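Local coordinates for putative mRNA export protein (Chaetomium thermophilum, PDB 4WP2) that probably takes part in exporting mRNA from the nucleus to the cytoplasm, this fragment being its C-terminal UBA-like domain, at residues S14-N20 with F55-V61. Sequence-based numbering, arbitrary orientation.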
ATOM      1  N   SER A  14      -8.630 -24.077 -32.889  1.00 20.55           N
ATOM      2  CA  SER A  14      -7.369 -24.786 -33.085  1.00 22.81           C
ATOM      3  C   SER A  14      -7.300 -26.017 -32.185  1.00 22.99           C
ATOM      4  O   SER A  14      -6.894 -27.092 -32.620  1.00 23.31           O
ATOM      5  CB  SER A  14      -6.187 -23.855 -32.812  1.00 22.46           C
ATOM      6  OG  SER A  14      -4.949 -24.536 -32.935  1.00 22.48           O
ATOM      7  N   ARG A  15      -7.694 -25.846 -30.925  1.00 24.37           N
ATOM      8  CA  ARG A  15      -7.681 -26.935 -29.959  1.00 23.96           C
ATOM      9  C   ARG A  15      -8.596 -28.073 -30.401  1.00 25.37           C
ATOM     10  O   ARG A  15      -8.245 -29.250 -30.277  1.00 28.45           O
ATOM     11  CB  ARG A  15      -8.101 -26.427 -28.572  1.00 34.81           C
ATOM     12  CG  ARG A  15      -7.979 -27.467 -27.478  1.00 39.85           C
ATOM     13  CD  ARG A  15      -8.459 -26.941 -26.136  1.00 47.78           C
ATOM     14  NE  ARG A  15      -9.912 -26.782 -26.089  1.00 51.15           N
ATOM     15  CZ  ARG A  15     -10.768 -27.793 -25.975  1.00 53.22           C
ATOM     16  NH1 ARG A  15     -10.324 -29.043 -25.920  1.00 60.80           N
ATOM     17  NH2 ARG A  15     -12.072 -27.558 -25.930  1.00 44.83           N
ATOM     18  N   ARG A  16      -9.781 -27.717 -30.889  1.00 23.21           N
ATOM     19  CA  ARG A  16     -10.781 -28.707 -31.264  1.00 24.54           C
ATOM     20  C   ARG A  16     -10.479 -29.400 -32.603  1.00 27.35           C
ATOM     21  O   ARG A  16     -10.677 -30.613 -32.731  1.00 26.33           O
ATOM     22  CB  ARG A  16     -12.163 -28.055 -31.351  1.00 23.56           C
ATOM     23  CG  ARG A  16     -12.769 -27.681 -30.005  1.00 27.20           C
ATOM     24  CD  ARG A  16     -13.246 -28.895 -29.232  1.00 32.20           C
ATOM     25  NE  ARG A  16     -14.435 -29.486 -29.839  1.00 44.55           N
ATOM     26  CZ  ARG A  16     -15.663 -28.992 -29.726  1.00 49.79           C
ATOM     27  NH1 ARG A  16     -15.876 -27.871 -29.051  1.00 45.16           N
ATOM     28  NH2 ARG A  16     -16.675 -29.612 -30.316  1.00 50.46           N
ATOM     29  N   THR A  17      -9.994 -28.642 -33.587  1.00 23.93           N
ATOM     30  CA  THR A  17      -9.822 -29.162 -34.947  1.00 24.18           C
ATOM     31  C   THR A  17      -8.420 -29.677 -35.244  1.00 23.25           C
ATOM     32  O   THR A  17      -8.236 -30.480 -36.159  1.00 23.30           O
ATOM     33  CB  THR A  17     -10.147 -28.103 -36.018  1.00 27.36           C
ATOM     34  OG1 THR A  17      -9.177 -27.051 -35.969  1.00 21.56           O
ATOM     35  CG2 THR A  17     -11.545 -27.537 -35.820  1.00 20.05           C
ATOM     36  N   GLY A  18      -7.434 -29.180 -34.506  1.00 24.01           N
ATOM     37  CA  GLY A  18      -6.045 -29.526 -34.755  1.00 24.65           C
ATOM     38  C   GLY A  18      -5.365 -28.623 -35.771  1.00 29.30           C
ATOM     39  O   GLY A  18      -4.170 -28.775 -36.034  1.00 25.33           O
ATOM     40  N   MET A  19      -6.116 -27.683 -36.343  1.00 23.35           N
ATOM     41  CA  MET A  19      -5.559 -26.751 -37.324  1.00 22.93           C
ATOM     42  C   MET A  19      -4.708 -25.673 -36.682  1.00 25.78           C
ATOM     43  O   MET A  19      -4.917 -25.319 -35.527  1.00 24.24           O
ATOM     44  CB  MET A  19      -6.678 -26.083 -38.118  1.00 22.26           C
ATOM     45  CG  MET A  19      -7.419 -27.002 -39.067  1.00 24.22           C
ATOM     46  SD  MET A  19      -8.660 -26.142 -40.064  1.00 26.72           S
ATOM     47  CE  MET A  19      -9.761 -25.487 -38.807  1.00 26.90           C
ATOM     48  N   ASN A  20      -3.765 -25.121 -37.443  1.00 24.38           N
ATOM     49  CA  ASN A  20      -2.971 -24.005 -36.943  1.00 26.01           C
ATOM     50  C   ASN A  20      -3.844 -22.743 -36.826  1.00 25.97           C
ATOM     51  O   ASN A  20      -5.019 -22.750 -37.212  1.00 21.42           O
ATOM     52  CB  ASN A  20      -1.755 -23.755 -37.845  1.00 23.27           C
ATOM     53  CG  ASN A  20      -2.137 -23.413 -39.284  1.00 25.24           C
ATOM     54  OD1 ASN A  20      -3.209 -22.869 -39.549  1.00 23.17           O
ATOM     55  ND2 ASN A  20      -1.238 -23.706 -40.218  1.00 27.79           N
ATOM     56  N   PHE A  55      -2.107 -28.830 -40.008  1.00 28.68           N
ATOM     57  CA  PHE A  55      -2.465 -29.491 -38.747  1.00 27.85           C
ATOM     58  C   PHE A  55      -1.299 -29.575 -37.762  1.00 27.00           C
ATOM     59  O   PHE A  55      -0.249 -30.133 -38.077  1.00 26.55           O
ATOM     60  CB  PHE A  55      -3.023 -30.886 -39.027  1.00 28.36           C
ATOM     61  CG  PHE A  55      -4.421 -30.867 -39.584  1.00 29.26           C
ATOM     62  CD1 PHE A  55      -4.633 -30.746 -40.949  1.00 29.68           C
ATOM     63  CD2 PHE A  55      -5.516 -30.957 -38.747  1.00 29.70           C
ATOM     64  CE1 PHE A  55      -5.912 -30.722 -41.465  1.00 30.51           C
ATOM     65  CE2 PHE A  55      -6.805 -30.933 -39.258  1.00 30.53           C
ATOM     66  CZ  PHE A  55      -7.001 -30.817 -40.616  1.00 30.93           C
ATOM     67  N   ILE A  56      -1.456 -28.930 -36.607  1.00 26.77           N
ATOM     68  CA  ILE A  56      -0.426 -28.958 -35.559  1.00 25.99           C
ATOM     69  C   ILE A  56      -0.771 -29.723 -34.270  1.00 31.33           C
ATOM     70  O   ILE A  56       0.057 -29.808 -33.350  1.00 25.35           O
ATOM     71  CB  ILE A  56      -0.068 -27.514 -35.158  1.00 25.57           C
ATOM     72  CG1 ILE A  56      -1.321 -26.783 -34.660  1.00 33.18           C
ATOM     73  CG2 ILE A  56       0.557 -26.785 -36.344  1.00 28.22           C
ATOM     74  CD1 ILE A  56      -1.080 -25.355 -34.224  1.00 33.74           C
ATOM     75  N   SER A  57      -1.985 -30.253 -34.175  1.00 26.69           N
ATOM     76  CA  SER A  57      -2.387 -31.023 -32.993  1.00 26.76           C
ATOM     77  C   SER A  57      -3.490 -32.020 -33.356  1.00 27.56           C
ATOM     78  O   SER A  57      -3.966 -32.051 -34.486  1.00 28.05           O
ATOM     79  CB  SER A  57      -2.814 -30.103 -31.838  1.00 26.69           C
ATOM     80  OG  SER A  57      -3.944 -29.326 -32.170  1.00 27.31           O
ATOM     81  N   GLN A  58      -3.908 -32.829 -32.394  1.00 27.70           N
ATOM     82  CA  GLN A  58      -4.871 -33.880 -32.687  1.00 28.42           C
ATOM     83  C   GLN A  58      -6.277 -33.389 -33.006  1.00 29.23           C
ATOM     84  O   GLN A  58      -6.842 -32.603 -32.255  1.00 29.32           O
ATOM     85  CB  GLN A  58      -4.936 -34.819 -31.480  1.00 28.35           C
ATOM     86  CG  GLN A  58      -5.862 -36.002 -31.645  1.00 29.05           C
ATOM     87  CD  GLN A  58      -5.655 -37.059 -30.574  1.00 32.36           C
ATOM     88  OE1 GLN A  58      -4.777 -36.936 -29.709  1.00 35.12           O
ATOM     89  NE2 GLN A  58      -6.478 -38.093 -30.613  1.00 29.49           N
ATOM     90  N   PRO A  59      -6.864 -33.886 -34.115  1.00 29.84           N
ATOM     91  CA  PRO A  59      -8.263 -33.531 -34.360  1.00 30.65           C
ATOM     92  C   PRO A  59      -9.133 -34.119 -33.268  1.00 32.93           C
ATOM     93  O   PRO A  59      -9.019 -35.312 -32.992  1.00 31.04           O
ATOM     94  CB  PRO A  59      -8.570 -34.161 -35.723  1.00 31.17           C
ATOM     95  CG  PRO A  59      -7.247 -34.390 -36.367  1.00 30.57           C
ATOM     96  CD  PRO A  59      -6.290 -34.659 -35.232  1.00 29.82           C
ATOM     97  N   GLN A  60     -10.014 -33.315 -32.687  1.00 31.33           N
ATOM     98  CA  GLN A  60     -10.828 -33.783 -31.574  1.00 31.66           C
ATOM     99  C   GLN A  60     -12.127 -32.990 -31.484  1.00 32.31           C
ATOM    100  O   GLN A  60     -12.548 -32.593 -30.400  1.00 32.33           O
ATOM    101  CB  GLN A  60     -10.037 -33.690 -30.263  1.00 33.68           C
ATOM    102  CG  GLN A  60      -9.353 -32.350 -30.027  1.00 33.72           C
ATOM    103  CD  GLN A  60      -8.297 -32.415 -28.933  1.00 38.91           C
ATOM    104  OE1 GLN A  60      -7.538 -33.382 -28.841  1.00 37.54           O
ATOM    105  NE2 GLN A  60      -8.236 -31.377 -28.106  1.00 42.71           N
ATOM    106  N   VAL A  61     -12.694 -32.686 -32.648  1.00 33.37           N
ATOM    107  CA  VAL A  61     -14.015 -32.067 -32.750  1.00 40.74           C
ATOM    108  C   VAL A  61     -15.025 -32.808 -31.868  1.00 59.95           C
ATOM    109  O   VAL A  61     -15.718 -33.709 -32.338  1.00 65.49           O
ATOM    110  CB  VAL A  61     -14.508 -32.022 -34.211  1.00 40.46           C
ATOM    111  CG1 VAL A  61     -15.915 -31.431 -34.297  1.00 47.63           C
ATOM    112  CG2 VAL A  61     -13.548 -31.199 -35.064  1.00 36.12           C
ATOM    113  OXT VAL A  61     -15.144 -32.578 -30.662  1.00 69.34           O
TER
HETATM  114  O   HOH W   1      -3.844 -26.713 -31.369  1.00 24.81           O
HETATM  115  O   HOH W   2      -5.851 -30.486 -30.771  1.00 24.42           O
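The carbonyl of G18, just past the C-terminal end of helix 2-17, receives two backbone donors from the tail. I56 N lies 2.8 Å from G18 O, almost straight out from the carbonyl, whereas S57 N comes in from an angle at 3.2 Å from the same oxygen. Two residues earlier, R16 O, a carbonyl of the last helical turn, takes a donor from the tail, Q60 N, at 2.8 Å. Two waters extend the join. One donates to both S14 OG and S57 OG; the other donates to R15 O and Q58 O and accepts from S57 OG, with 2.6 Å between S57 OG and the water oxygen. S14 OG in turn donates to M19 O at 2.7 Å, and T17 OG1 closes an ST turn by accepting from M19 N while also bonding V13 O. At the chain terminus, the R16 side chain, bent at chi2 and chi3, brings NE within 3.3 Å of V61 OXT in a salt bridge, with a weak second bond from NH2. Apolar contacts continue beyond G18: M19 CG sits over one face of the F55 ring, toward its rim, and I56 CD1 reaches N20 CA at 3.6 Å. The tail thus closes over the end of helix 2-17 in this three-helix UBA-like domain, while T17 and M19 pack on F43 of helix 36-46 and S14 touches S24 of helix 21-25.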